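Local coordinates for protein endo-1,4-beta-mannanase (Eisenia fetida, PDB 5Y6T) that probably hydrolyses internal beta-1,4-mannosidic linkages in mannans, as a cold-adapted GH5 family endo-mannanase, at residues 65-70 with 114-119; 160-165 with 220-225; 25-30 with 323-328; 34-39 with 74-79; 101-106 with 154-159. All blocks are in the same frame, centred on the assembly; numbering follows the deposited sequence.

Interaction 1 of 5, residues 65-70 with 114-119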
# COMPACT_ATOMS: atom_id res chain seq x y z
N SER A 65 -9.04 -8.98 3.47
CA SER A 65 -8.02 -8.38 2.67
C SER A 65 -6.68 -8.49 3.33
O SER A 65 -6.55 -8.79 4.52
CB SER A 65 -8.39 -6.92 2.39
OG SER A 65 -8.62 -6.23 3.61
N LEU A 66 -5.66 -8.18 2.53
CA LEU A 66 -4.30 -8.20 2.97
C LEU A 66 -3.43 -7.29 2.12
O LEU A 66 -3.72 -7.07 0.95
CB LEU A 66 -3.73 -9.64 3.05
CG LEU A 66 -3.47 -10.41 1.76
CD1 LEU A 66 -2.15 -10.05 1.07
CD2 LEU A 66 -3.61 -11.86 2.02
N ARG A 67 -2.33 -6.84 2.69
CA ARG A 67 -1.32 -6.05 1.99
C ARG A 67 0.00 -6.78 2.04
O ARG A 67 0.45 -7.18 3.10
CB ARG A 67 -1.20 -4.66 2.63
CG ARG A 67 -0.20 -3.70 1.99
CD ARG A 67 -0.50 -2.30 2.54
NE ARG A 67 0.44 -1.26 2.10
CZ ARG A 67 1.45 -0.80 2.83
NH1 ARG A 67 1.83 -1.37 3.99
NH2 ARG A 67 2.16 0.22 2.34
N ILE A 68 0.63 -6.95 0.90
CA ILE A 68 1.85 -7.74 0.79
C ILE A 68 2.87 -7.03 -0.10
O ILE A 68 2.53 -6.34 -1.10
CB ILE A 68 1.55 -9.15 0.23
CG1 ILE A 68 2.82 -10.03 0.36
CG2 ILE A 68 0.99 -9.13 -1.20
CD1 ILE A 68 2.51 -11.51 0.37
N TRP A 69 4.13 -7.19 0.22
CA TRP A 69 5.20 -6.44 -0.43
C TRP A 69 6.03 -7.35 -1.31
O TRP A 69 6.27 -8.52 -0.95
CB TRP A 69 6.11 -5.83 0.60
CG TRP A 69 5.54 -4.81 1.54
CD1 TRP A 69 4.23 -4.45 1.70
CD2 TRP A 69 6.28 -4.03 2.46
NE1 TRP A 69 4.12 -3.50 2.73
CE2 TRP A 69 5.37 -3.23 3.19
CE3 TRP A 69 7.65 -3.94 2.79
CZ2 TRP A 69 5.79 -2.34 4.20
CZ3 TRP A 69 8.04 -3.05 3.77
CH2 TRP A 69 7.12 -2.27 4.47
N VAL A 70 6.56 -6.78 -2.38
CA VAL A 70 7.28 -7.59 -3.39
C VAL A 70 8.72 -7.17 -3.52
O VAL A 70 9.58 -7.85 -2.92
CB VAL A 70 6.56 -7.60 -4.76
CG1 VAL A 70 7.25 -8.49 -5.78
CG2 VAL A 70 5.07 -7.98 -4.61
N PHE A 114 -3.68 -6.59 -1.91
CA PHE A 114 -3.06 -5.33 -2.29
C PHE A 114 -1.57 -5.53 -2.34
O PHE A 114 -0.96 -5.92 -1.34
CB PHE A 114 -3.51 -4.21 -1.35
CG PHE A 114 -5.01 -3.95 -1.43
CD1 PHE A 114 -5.93 -4.80 -0.81
CD2 PHE A 114 -5.50 -2.94 -2.22
CE1 PHE A 114 -7.33 -4.59 -0.92
CE2 PHE A 114 -6.88 -2.74 -2.33
CZ PHE A 114 -7.78 -3.60 -1.73
N ILE A 115 -1.00 -5.23 -3.48
CA ILE A 115 0.41 -5.57 -3.82
C ILE A 115 1.27 -4.33 -3.88
O ILE A 115 1.01 -3.46 -4.69
CB ILE A 115 0.53 -6.34 -5.16
CG1 ILE A 115 -0.44 -7.54 -5.20
CG2 ILE A 115 1.95 -6.80 -5.40
CD1 ILE A 115 -0.57 -8.20 -6.56
N VAL A 116 2.28 -4.30 -3.02
CA VAL A 116 3.20 -3.20 -2.90
C VAL A 116 4.51 -3.48 -3.61
O VAL A 116 5.24 -4.36 -3.21
CB VAL A 116 3.46 -2.83 -1.41
CG1 VAL A 116 4.27 -1.58 -1.38
CG2 VAL A 116 2.17 -2.62 -0.62
N LEU A 117 4.86 -2.66 -4.60
CA LEU A 117 6.09 -2.90 -5.37
C LEU A 117 7.39 -2.60 -4.62
O LEU A 117 8.23 -3.50 -4.46
CB LEU A 117 6.05 -2.11 -6.65
CG LEU A 117 4.91 -2.37 -7.64
CD1 LEU A 117 4.96 -1.46 -8.88
CD2 LEU A 117 4.97 -3.80 -8.16
N TRP A 118 7.50 -1.37 -4.12
CA TRP A 118 8.73 -0.88 -3.62
C TRP A 118 8.60 -0.45 -2.16
O TRP A 118 7.50 -0.10 -1.73
CB TRP A 118 9.23 0.31 -4.42
CG TRP A 118 9.41 0.02 -5.87
CD1 TRP A 118 8.60 0.45 -6.86
CD2 TRP A 118 10.50 -0.63 -6.50
NE1 TRP A 118 9.09 0.08 -8.07
CE2 TRP A 118 10.29 -0.55 -7.88
CE3 TRP A 118 11.69 -1.24 -6.04
CZ2 TRP A 118 11.14 -1.15 -8.80
CZ3 TRP A 118 12.53 -1.77 -6.94
CH2 TRP A 118 12.25 -1.74 -8.32
N ASN A 119 9.73 -0.44 -1.45
CA ASN A 119 9.79 0.11 -0.08
C ASN A 119 10.59 1.37 0.06
O ASN A 119 11.71 1.48 -0.44
CB ASN A 119 10.35 -0.98 0.88
CG ASN A 119 10.13 -0.63 2.36
OD1 ASN A 119 9.30 0.18 2.69
ND2 ASN A 119 10.93 -1.24 3.23

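Interaction 2 of 5, residues 160-165 with 220-225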
# COMPACT_ATOMS: atom_id res chain seq x y z
N GLY A 160 -7.05 -6.74 -5.43
CA GLY A 160 -7.74 -5.53 -5.01
C GLY A 160 -7.12 -4.27 -5.55
O GLY A 160 -7.85 -3.34 -5.96
N GLY A 161 -5.79 -4.23 -5.52
CA GLY A 161 -5.07 -3.12 -6.04
C GLY A 161 -3.56 -3.21 -5.94
O GLY A 161 -3.03 -4.12 -5.30
N TRP A 162 -2.91 -2.32 -6.63
CA TRP A 162 -1.45 -2.17 -6.61
C TRP A 162 -1.10 -0.91 -5.82
O TRP A 162 -1.88 0.03 -5.75
CB TRP A 162 -0.90 -2.01 -8.02
CG TRP A 162 -1.04 -3.20 -8.92
CD1 TRP A 162 -2.10 -3.47 -9.73
CD2 TRP A 162 -0.16 -4.32 -9.01
NE1 TRP A 162 -1.95 -4.64 -10.37
CE2 TRP A 162 -0.73 -5.19 -9.99
CE3 TRP A 162 1.09 -4.63 -8.45
CZ2 TRP A 162 -0.16 -6.45 -10.30
CZ3 TRP A 162 1.68 -5.83 -8.81
CH2 TRP A 162 1.08 -6.70 -9.77
N GLU A 163 0.15 -0.86 -5.34
CA GLU A 163 0.69 0.24 -4.60
C GLU A 163 2.14 0.40 -4.99
O GLU A 163 2.91 -0.53 -4.92
CB GLU A 163 0.61 0.03 -3.07
CG GLU A 163 1.16 1.13 -2.24
CD GLU A 163 0.95 0.95 -0.75
OE1 GLU A 163 0.05 0.16 -0.35
OE2 GLU A 163 1.66 1.59 0.01
N VAL A 164 2.50 1.58 -5.51
CA VAL A 164 3.85 1.70 -5.99
C VAL A 164 4.90 1.60 -4.92
O VAL A 164 5.93 1.00 -5.18
CB VAL A 164 4.05 2.97 -6.91
CG1 VAL A 164 5.52 3.20 -7.25
CG2 VAL A 164 3.21 2.79 -8.18
N MET A 165 4.70 2.34 -3.84
CA MET A 165 5.73 2.48 -2.82
C MET A 165 5.20 2.62 -1.42
O MET A 165 4.38 3.49 -1.15
CB MET A 165 6.65 3.63 -3.14
CG MET A 165 7.81 3.70 -2.17
SD MET A 165 8.85 5.16 -2.39
CE MET A 165 9.60 4.89 -4.01
N PRO A 220 -6.77 -1.20 -17.09
CA PRO A 220 -7.60 -0.04 -16.92
C PRO A 220 -8.75 -0.15 -15.92
O PRO A 220 -9.46 0.82 -15.76
CB PRO A 220 -8.20 0.20 -18.36
CG PRO A 220 -7.23 -0.46 -19.25
CD PRO A 220 -6.89 -1.74 -18.48
N LYS A 221 -8.92 -1.27 -15.23
CA LYS A 221 -9.90 -1.29 -14.16
C LYS A 221 -9.30 -1.36 -12.77
O LYS A 221 -10.04 -1.22 -11.80
CB LYS A 221 -10.94 -2.35 -14.40
CG LYS A 221 -10.46 -3.74 -14.58
CD LYS A 221 -9.79 -4.30 -13.32
CE LYS A 221 -9.27 -5.67 -13.58
NZ LYS A 221 -8.26 -6.09 -12.55
N VAL A 222 -7.99 -1.55 -12.64
CA VAL A 222 -7.47 -1.80 -11.31
C VAL A 222 -7.30 -0.52 -10.54
O VAL A 222 -6.96 0.55 -11.10
CB VAL A 222 -6.16 -2.62 -11.33
CG1 VAL A 222 -5.02 -1.79 -11.85
CG2 VAL A 222 -5.86 -3.20 -9.99
N ILE A 223 -7.49 -0.60 -9.24
CA ILE A 223 -7.19 0.58 -8.43
C ILE A 223 -5.73 0.59 -7.91
O ILE A 223 -5.05 -0.44 -7.80
CB ILE A 223 -8.19 0.75 -7.30
CG1 ILE A 223 -7.80 -0.13 -6.22
CG2 ILE A 223 -9.62 0.50 -7.74
CD1 ILE A 223 -6.98 0.62 -5.26
N VAL A 224 -5.23 1.78 -7.64
CA VAL A 224 -3.88 1.98 -7.13
C VAL A 224 -4.00 2.83 -5.86
O VAL A 224 -4.86 3.71 -5.73
CB VAL A 224 -2.99 2.63 -8.20
CG1 VAL A 224 -1.63 2.97 -7.64
CG2 VAL A 224 -2.93 1.70 -9.42
N THR A 225 -3.14 2.51 -4.90
CA THR A 225 -3.05 3.31 -3.68
C THR A 225 -1.54 3.66 -3.45
O THR A 225 -0.66 3.29 -4.25
CB THR A 225 -3.74 2.60 -2.49
OG1 THR A 225 -3.76 3.49 -1.33
CG2 THR A 225 -3.12 1.20 -2.16
O HOH W 1 -9.13 -2.95 -8.29
O HOH W 2 1.10 4.13 -6.18

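Interaction 3 of 5, residues 25-30 with 323-328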
# COMPACT_ATOMS: atom_id res chain seq x y z
N SER A 25 -10.83 -4.90 5.66
CA SER A 25 -10.40 -5.24 7.00
C SER A 25 -9.44 -6.40 6.96
O SER A 25 -9.77 -7.42 6.43
CB SER A 25 -11.59 -5.62 7.87
OG SER A 25 -11.21 -6.00 9.17
N GLY A 26 -8.21 -6.21 7.39
CA GLY A 26 -7.23 -7.25 7.23
C GLY A 26 -5.89 -6.92 7.81
O GLY A 26 -5.81 -6.15 8.76
N MET A 27 -4.87 -7.61 7.35
CA MET A 27 -3.51 -7.41 7.86
C MET A 27 -2.54 -7.15 6.76
O MET A 27 -2.66 -7.72 5.66
CB MET A 27 -3.03 -8.68 8.64
CG MET A 27 -3.95 -9.08 9.76
SD MET A 27 -3.13 -10.43 10.71
CE MET A 27 -4.51 -11.11 11.63
N ASN A 28 -1.54 -6.34 7.08
CA ASN A 28 -0.34 -6.38 6.33
C ASN A 28 0.31 -7.73 6.61
O ASN A 28 0.37 -8.13 7.78
CB ASN A 28 0.63 -5.30 6.79
CG ASN A 28 0.22 -3.93 6.38
OD1 ASN A 28 0.66 -3.45 5.34
ND2 ASN A 28 -0.54 -3.25 7.23
N ILE A 29 0.79 -8.40 5.58
CA ILE A 29 1.56 -9.69 5.80
C ILE A 29 2.83 -9.38 6.63
O ILE A 29 3.01 -10.05 7.65
CB ILE A 29 1.76 -10.55 4.56
CG1 ILE A 29 0.41 -10.83 3.92
CG2 ILE A 29 2.47 -11.85 4.88
CD1 ILE A 29 -0.63 -11.36 4.86
N ALA A 30 3.66 -8.41 6.30
CA ALA A 30 3.82 -7.81 4.95
C ALA A 30 4.72 -8.65 4.02
O ALA A 30 4.81 -8.40 2.82
CB ALA A 30 4.33 -6.42 5.04
N ALA A 323 -8.76 -0.84 7.16
CA ALA A 323 -7.85 -0.92 8.25
C ALA A 323 -6.99 -2.19 8.12
O ALA A 323 -7.55 -3.25 8.07
CB ALA A 323 -8.66 -0.93 9.53
N TRP A 324 -5.67 -2.00 7.97
CA TRP A 324 -4.75 -3.10 7.89
C TRP A 324 -3.74 -3.01 9.01
O TRP A 324 -2.95 -2.11 9.03
CB TRP A 324 -4.02 -3.16 6.58
CG TRP A 324 -4.93 -3.40 5.39
CD1 TRP A 324 -5.98 -4.27 5.32
CD2 TRP A 324 -4.83 -2.80 4.10
NE1 TRP A 324 -6.54 -4.21 4.07
CE2 TRP A 324 -5.84 -3.31 3.31
CE3 TRP A 324 -3.97 -1.84 3.55
CZ2 TRP A 324 -6.01 -2.90 1.97
CZ3 TRP A 324 -4.13 -1.44 2.24
CH2 TRP A 324 -5.13 -1.99 1.45
N SER A 325 -3.79 -3.99 9.93
CA SER A 325 -2.85 -4.02 11.05
C SER A 325 -1.44 -4.43 10.65
O SER A 325 -1.22 -5.04 9.60
CB SER A 325 -3.43 -4.93 12.13
OG SER A 325 -3.61 -6.25 11.67
N TRP A 326 -0.49 -4.14 11.54
CA TRP A 326 0.91 -4.41 11.33
C TRP A 326 1.38 -5.47 12.39
O TRP A 326 1.34 -5.19 13.59
CB TRP A 326 1.76 -3.13 11.46
CG TRP A 326 3.16 -3.39 11.07
CD1 TRP A 326 4.23 -3.65 11.90
CD2 TRP A 326 3.66 -3.50 9.74
NE1 TRP A 326 5.37 -3.94 11.15
CE2 TRP A 326 5.05 -3.81 9.82
CE3 TRP A 326 3.08 -3.33 8.46
CZ2 TRP A 326 5.85 -4.01 8.67
CZ3 TRP A 326 3.89 -3.49 7.35
CH2 TRP A 326 5.26 -3.82 7.47
N GLN A 327 1.92 -6.60 11.96
CA GLN A 327 1.82 -7.26 10.67
C GLN A 327 1.67 -8.78 10.99
O GLN A 327 2.04 -9.25 12.10
CB GLN A 327 3.02 -7.10 9.75
CG GLN A 327 4.35 -7.46 10.40
CD GLN A 327 5.56 -7.30 9.45
OE1 GLN A 327 5.46 -7.45 8.21
NE2 GLN A 327 6.74 -7.06 10.03
N ALA A 328 1.10 -9.53 10.04
CA ALA A 328 0.70 -10.96 10.23
C ALA A 328 1.87 -11.83 10.66
O ALA A 328 1.66 -12.75 11.45
CB ALA A 328 0.06 -11.54 9.00

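Interaction 4 of 5, residues 34-39 with 74-79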
# COMPACT_ATOMS: atom_id res chain seq x y z
N TYR A 34 11.32 -11.47 3.53
CA TYR A 34 11.33 -10.11 3.01
C TYR A 34 12.06 -9.94 1.69
O TYR A 34 13.26 -10.25 1.56
CB TYR A 34 11.97 -9.23 4.07
CG TYR A 34 12.13 -7.80 3.71
CD1 TYR A 34 11.13 -6.85 3.98
CD2 TYR A 34 13.32 -7.35 3.20
CE1 TYR A 34 11.35 -5.50 3.67
CE2 TYR A 34 13.52 -6.01 2.90
CZ TYR A 34 12.54 -5.10 3.16
OH TYR A 34 12.78 -3.76 2.84
N GLY A 35 11.34 -9.42 0.69
CA GLY A 35 11.85 -9.14 -0.64
C GLY A 35 12.13 -10.38 -1.45
O GLY A 35 12.53 -10.27 -2.58
N ARG A 36 11.83 -11.58 -0.88
CA ARG A 36 12.18 -12.84 -1.53
C ARG A 36 11.01 -13.81 -1.48
O ARG A 36 11.18 -15.03 -1.44
CB ARG A 36 13.44 -13.41 -0.86
CG ARG A 36 14.62 -12.48 -0.99
CD ARG A 36 15.90 -13.07 -0.43
NE ARG A 36 17.08 -12.28 -0.75
CZ ARG A 36 18.27 -12.81 -1.10
NH1 ARG A 36 18.43 -14.13 -1.19
NH2 ARG A 36 19.29 -12.01 -1.35
N ASP A 37 9.80 -13.27 -1.52
CA ASP A 37 8.61 -14.12 -1.49
C ASP A 37 8.14 -14.57 -2.86
O ASP A 37 7.55 -15.64 -3.02
CB ASP A 37 7.49 -13.35 -0.79
CG ASP A 37 7.67 -13.34 0.72
OD1 ASP A 37 8.01 -14.41 1.26
OD2 ASP A 37 7.43 -12.32 1.36
N PHE A 38 8.28 -13.68 -3.82
CA PHE A 38 7.85 -13.90 -5.20
C PHE A 38 9.02 -13.76 -6.16
O PHE A 38 9.85 -12.89 -6.01
CB PHE A 38 6.73 -12.89 -5.53
CG PHE A 38 5.57 -12.98 -4.58
CD1 PHE A 38 4.56 -13.89 -4.73
CD2 PHE A 38 5.47 -12.09 -3.51
CE1 PHE A 38 3.50 -13.97 -3.85
CE2 PHE A 38 4.41 -12.13 -2.65
CZ PHE A 38 3.42 -13.05 -2.79
N GLY A 39 9.04 -14.57 -7.21
CA GLY A 39 10.15 -14.49 -8.12
C GLY A 39 11.27 -15.49 -7.73
O GLY A 39 11.33 -16.01 -6.58
N GLY A 74 14.72 -3.67 -3.60
CA GLY A 74 15.31 -4.06 -4.89
C GLY A 74 16.52 -5.00 -4.82
O GLY A 74 17.24 -5.14 -5.78
N GLY A 75 16.74 -5.58 -3.63
CA GLY A 75 17.90 -6.43 -3.41
C GLY A 75 17.85 -7.78 -4.06
O GLY A 75 18.90 -8.34 -4.34
N TYR A 76 16.65 -8.29 -4.38
CA TYR A 76 16.51 -9.57 -5.02
C TYR A 76 15.76 -9.57 -6.33
O TYR A 76 16.14 -10.27 -7.24
CB TYR A 76 15.82 -10.48 -4.04
CG TYR A 76 15.79 -11.98 -4.31
CD1 TYR A 76 16.97 -12.77 -4.33
CD2 TYR A 76 14.56 -12.64 -4.47
CE1 TYR A 76 16.89 -14.12 -4.47
CE2 TYR A 76 14.49 -13.98 -4.67
CZ TYR A 76 15.63 -14.74 -4.63
OH TYR A 76 15.51 -16.12 -4.78
N THR A 77 14.68 -8.80 -6.40
CA THR A 77 13.93 -8.50 -7.59
C THR A 77 13.74 -6.98 -7.64
O THR A 77 13.79 -6.31 -6.59
CB THR A 77 12.56 -9.17 -7.59
OG1 THR A 77 11.76 -8.69 -6.50
CG2 THR A 77 12.72 -10.74 -7.55
N PRO A 78 13.48 -6.42 -8.81
CA PRO A 78 13.50 -7.06 -10.13
C PRO A 78 14.91 -7.41 -10.68
O PRO A 78 15.92 -7.31 -9.96
CB PRO A 78 12.83 -6.01 -10.99
CG PRO A 78 13.32 -4.74 -10.39
CD PRO A 78 13.29 -4.96 -8.91
N GLU A 79 14.95 -7.91 -11.89
CA GLU A 79 16.18 -8.37 -12.46
C GLU A 79 16.82 -7.29 -13.29
O GLU A 79 16.26 -6.86 -14.30
CB GLU A 79 15.92 -9.60 -13.34
CG GLU A 79 17.18 -10.22 -13.90
CD GLU A 79 18.07 -10.92 -12.85
OE1 GLU A 79 17.71 -11.03 -11.66
OE2 GLU A 79 19.18 -11.38 -13.23
O HOH W 3 10.76 -10.46 -4.81
O HOH W 4 13.85 -7.83 -3.52

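Interaction 5 of 5, residues 101-106 with 154-159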
# COMPACT_ATOMS: atom_id res chain seq x y z
N GLN A 101 -0.67 -17.70 -8.42
CA GLN A 101 -1.02 -18.79 -7.49
C GLN A 101 -1.59 -18.19 -6.20
O GLN A 101 -2.64 -18.60 -5.69
CB GLN A 101 0.21 -19.60 -7.15
CG GLN A 101 0.77 -20.54 -8.22
CD GLN A 101 1.84 -21.45 -7.63
OE1 GLN A 101 1.57 -22.24 -6.71
NE2 GLN A 101 3.10 -21.21 -8.02
N PHE A 102 -0.93 -17.14 -5.73
CA PHE A 102 -1.32 -16.48 -4.45
C PHE A 102 -2.73 -15.87 -4.60
O PHE A 102 -3.62 -16.11 -3.79
CB PHE A 102 -0.28 -15.42 -4.12
CG PHE A 102 -0.52 -14.72 -2.80
CD1 PHE A 102 -0.26 -15.39 -1.61
CD2 PHE A 102 -0.83 -13.39 -2.77
CE1 PHE A 102 -0.42 -14.77 -0.40
CE2 PHE A 102 -0.96 -12.74 -1.57
CZ PHE A 102 -0.73 -13.41 -0.37
N LEU A 103 -2.96 -15.22 -5.73
CA LEU A 103 -4.22 -14.61 -6.03
C LEU A 103 -5.32 -15.60 -6.28
O LEU A 103 -6.48 -15.34 -5.91
CB LEU A 103 -4.11 -13.66 -7.24
CG LEU A 103 -3.28 -12.40 -7.00
CD1 LEU A 103 -2.83 -11.75 -8.25
CD2 LEU A 103 -4.09 -11.39 -6.19
N ASP A 104 -4.98 -16.76 -6.85
CA ASP A 104 -6.00 -17.80 -6.98
C ASP A 104 -6.46 -18.32 -5.61
O ASP A 104 -7.65 -18.63 -5.44
CB ASP A 104 -5.47 -18.95 -7.86
CG ASP A 104 -5.31 -18.59 -9.30
OD1 ASP A 104 -5.77 -17.48 -9.80
OD2 ASP A 104 -4.72 -19.45 -9.96
N VAL A 105 -5.51 -18.50 -4.67
CA VAL A 105 -5.85 -18.88 -3.29
C VAL A 105 -6.70 -17.80 -2.61
O VAL A 105 -7.70 -18.07 -1.95
CB VAL A 105 -4.64 -19.30 -2.51
CG1 VAL A 105 -5.02 -19.63 -1.09
CG2 VAL A 105 -4.08 -20.60 -3.14
N ALA A 106 -6.31 -16.53 -2.84
CA ALA A 106 -7.08 -15.43 -2.25
C ALA A 106 -8.50 -15.46 -2.78
O ALA A 106 -9.45 -15.26 -1.99
CB ALA A 106 -6.39 -14.10 -2.55
N SER A 154 -4.39 -9.06 -14.75
CA SER A 154 -5.54 -8.12 -14.86
C SER A 154 -6.89 -8.77 -14.82
O SER A 154 -7.87 -8.07 -14.77
CB SER A 154 -5.44 -7.31 -16.17
OG SER A 154 -5.59 -8.12 -17.33
N GLY A 155 -6.92 -10.10 -14.88
CA GLY A 155 -8.17 -10.81 -14.73
C GLY A 155 -8.41 -11.49 -13.40
O GLY A 155 -9.49 -12.01 -13.15
N LYS A 156 -7.47 -11.34 -12.47
CA LYS A 156 -7.56 -12.02 -11.19
C LYS A 156 -8.54 -11.21 -10.31
O LYS A 156 -8.30 -10.08 -9.93
CB LYS A 156 -6.20 -12.11 -10.53
CG LYS A 156 -5.19 -12.92 -11.31
CD LYS A 156 -5.56 -14.36 -11.35
CE LYS A 156 -4.53 -15.14 -12.15
NZ LYS A 156 -4.93 -16.57 -12.28
N VAL A 157 -9.64 -11.84 -9.96
CA VAL A 157 -10.70 -11.16 -9.21
C VAL A 157 -10.30 -10.75 -7.80
O VAL A 157 -10.78 -9.75 -7.27
CB VAL A 157 -11.96 -12.04 -9.19
CG1 VAL A 157 -13.05 -11.35 -8.42
CG2 VAL A 157 -12.43 -12.16 -10.65
N ALA A 158 -9.40 -11.50 -7.20
CA ALA A 158 -8.91 -11.18 -5.84
C ALA A 158 -7.84 -10.10 -5.83
O ALA A 158 -7.30 -9.82 -4.73
CB ALA A 158 -8.36 -12.41 -5.16
N LEU A 159 -7.46 -9.55 -6.99
CA LEU A 159 -6.46 -8.47 -7.00
C LEU A 159 -7.20 -7.19 -6.64
O LEU A 159 -7.92 -6.63 -7.47
CB LEU A 159 -5.81 -8.35 -8.33
CG LEU A 159 -4.70 -7.33 -8.64
CD1 LEU A 159 -3.95 -6.91 -7.40
CD2 LEU A 159 -3.76 -7.85 -9.74
O HOH W 5 -7.80 -13.94 -8.13
O HOH W 6 -3.05 -18.81 -12.31

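Interaction 1 of 5, residues 65-70 with 114-119
Val116 fills the middle of this contact: its CG2 methyl lies over one face of the Arg67 guanidinium, 3.5 Å from Arg67 NE, while CG1 sits over a face of the Trp69 indole. Trp69 CG stands beside its backbone N (chi1 -62°), the indole lying alongside Val116 with NE1 3.3 Å above a face of the Arg67 guanidinium. Beneath runs a parallel ladder: Phe114 N to Leu66 O, Ile68 N to Phe114 O, Val116 N to Ile68 O at 2.8 Å, Val70 N to Val116 O. Packing is tightest where Val70 CG2 meets Ile115 CG2 at 3.4 Å. At the Asn119 end no hydrogen bond crosses: Trp69 CZ3 merely skirts the amide, planes 49° apart, and Asn119 bonds Asn166 and Tyr34. An alanine at Trp69 would probably leave Val116 and one guanidinium face uncovered. Arg67 reaches Glu163, Glu297 and Asn28. Strand 20-28 flanks 65-72, strand 159-163 flanks 112-119, and helix 95-108 packs on Leu66, Ile68 and Val70.

Interaction 2 of 5, residues 160-165 with 220-225
Trp162 is held through both its backbone N-H and its C=O: Trp162 N donates to Ile223 O at 3.1 Å, and Trp162 O accepts from Thr225 N at 2.9 Å. A CA-H...O contact, Val224 CA to Trp162 O, adds to the hold on that carbonyl. The short strands diverge at 45°, consistent with water taking over at each end. One water spans Gly160 O (2.7 Å) and Ile223 N; the other joins Val164 N to Thr225 O, also at 2.7 Å from the oxygen.

Apolar contact is modest. Trp162 and Val224 lie on one face of the sheet. With chi1 at -67° the indole stands beside its own backbone N, and Val222 CG2 approaches it obliquely, 3.8 Å from Trp162 CD1.

Of the polar side chains, Glu163 runs fully extended, its OE1 3.8 Å from Thr225 CG2. Its carboxylate is held elsewhere, by Arg67, Gly227 N and Gln264, whereas Thr225 OG1 bonds Phe262 O. With helix 201-218 linking the strands and touching Val222 through Ile215, this is a beta-alpha-beta crossover between adjacent parallel strands of a (beta/alpha)8 barrel, Glu163 and Thr225 facing its interior.

Interaction 3 of 5, residues 25-30 with 323-328
Ser325 O is gripped twice by Asn28, by the backbone N at 2.9 Å and by ND2 at 3.0 Å. The two donors come from different directions: Asn28 N lies nearly in line with the carbonyl, while ND2 sits above the carbonyl plane, 66° out of it, although the oxygen is within the plane of the Asn28 amide. With CG beside its own backbone N (chi1 -73°), the amide folds back over the neighbouring strand. Asn28 OD1 is taken by Arg67, and ND2 also reaches Gly296 O.

Farther back the parallel ladder continues through Gly26 N to Ala323 O and Ser325 N to Gly26 O. These are the strands that close the (beta/alpha)8 barrel, joining its first strand to its last. Past Ser325 the chain turns through a cis peptide between Trp326 and Gln327, a hallmark of the eighth strand in clan GH-A glycosidases. Gln327 CB lies over the centre of the Trp326 ring, and Gln327 OE1 accepts Ala30 N on a lone pair at 2.8 Å, nearly straight at 173°. Ala30 CB meets Trp326 CH2 at 3.7 Å, near a bound Tris. Ala328 N bonds Asn28 O, and on the outer face Met27 SD touches Ala328 CB at 3.8 Å, between helices 42-60 and 338-348.

Interaction 4 of 5, residues 34-39 with 74-79
Two loops at the C-terminal rim of the barrel, one after its first strand and one after its second, meet here through Arg36 and Tyr76 and through shared water. The Tyr76 ring lies beneath the arginine chain: Arg36 CG stands over its face, 3.8 Å from the ring centroid and 24° off the normal, a CH-pi contact. Farther out the guanidinium lies nearly flat on the ring, the planes 20° apart, with Tyr76 CD1 over its centre, 3.5 Å from Arg36 CZ. Tyr76 CG is anti to its N (chi1 -167°), which carries the ring across to the other loop. Arg36 was modelled in two conformers, so this placement holds for one of them.

Beside the ring, two waters do the bonding. One molecule sits among Gly35 O, Phe38 O and Thr77 OG1, 2.6 Å from the hydroxyl; a second connects Gly35 O to Tyr76 N, 3.0 Å from the nitrogen. Thr77 OG1 also bonds His71, and Thr77 CG2 lies 3.9 Å from Phe38 O, beside Gly39.

A serine in place of Tyr76 would take away the ring on which Arg36 lies and probably leave the arginine side chain freer to move. Loops following the C-terminal ends of strands 20-28 and 65-72 form this part of the rim, the end at which (beta/alpha)8 enzymes carry their active sites.

Interaction 5 of 5, residues 101-106 with 154-159
The flat group at this contact is the Asp104 carboxylate, which takes Lys156 NZ on the syn lone pair of OD1 in a 2.8 Å salt bridge. A water closes the ring, bound to Asp104 OD2 and, at 2.9 Å, to Lys156 NZ. The lysine chain bends at chi2 (-67°), letting CB and CG lie against Leu103 before the amine reaches the acid, and Lys156 CG comes to 4.0 Å from Leu103 CD1. Asp104 itself is on the solvent side; the deeper part is apolar. Leu103 CD2 rests 3.8 Å from Leu159 CA, and Ala106 CB meets Ala158 CB at 3.7 Å. A second water links Leu103 O, 2.9 Å away, to Ala158 N. In the type I turn from Lys156 to Leu159, Lys156, Ala158 and Leu159 all touch the helix. The loop after helix 135-152 thus runs alongside helix 95-108 before entering strand 159-163, while Val113 of strand 112-119 packs against Leu103 and Ala106.

Interactions 1, 2 and 3 belong to one curled sheet, the barrel wall. Strand 65-72 of interaction 1 neighbours strand 20-28 of interaction 3, and strand 112-119 neighbours strand 159-163 of interaction 2; both have centres about 10 Å from that of interaction 1. Arg67 ties them together, bonding Glu163 and Asn28. Interaction 3 closes a loop of about 290 residues with the other four nested inside; interaction 1 alternates with 4 and 5, and interaction 2 opens after these three close. Interactions 4 and 5 have centres about 20 Å apart. Interaction 4 lies on the C-terminal rim, joined to the wall through Tyr34 and Asn119; helix 95-108 of interaction 5 joins it through Phe102 and Ile68.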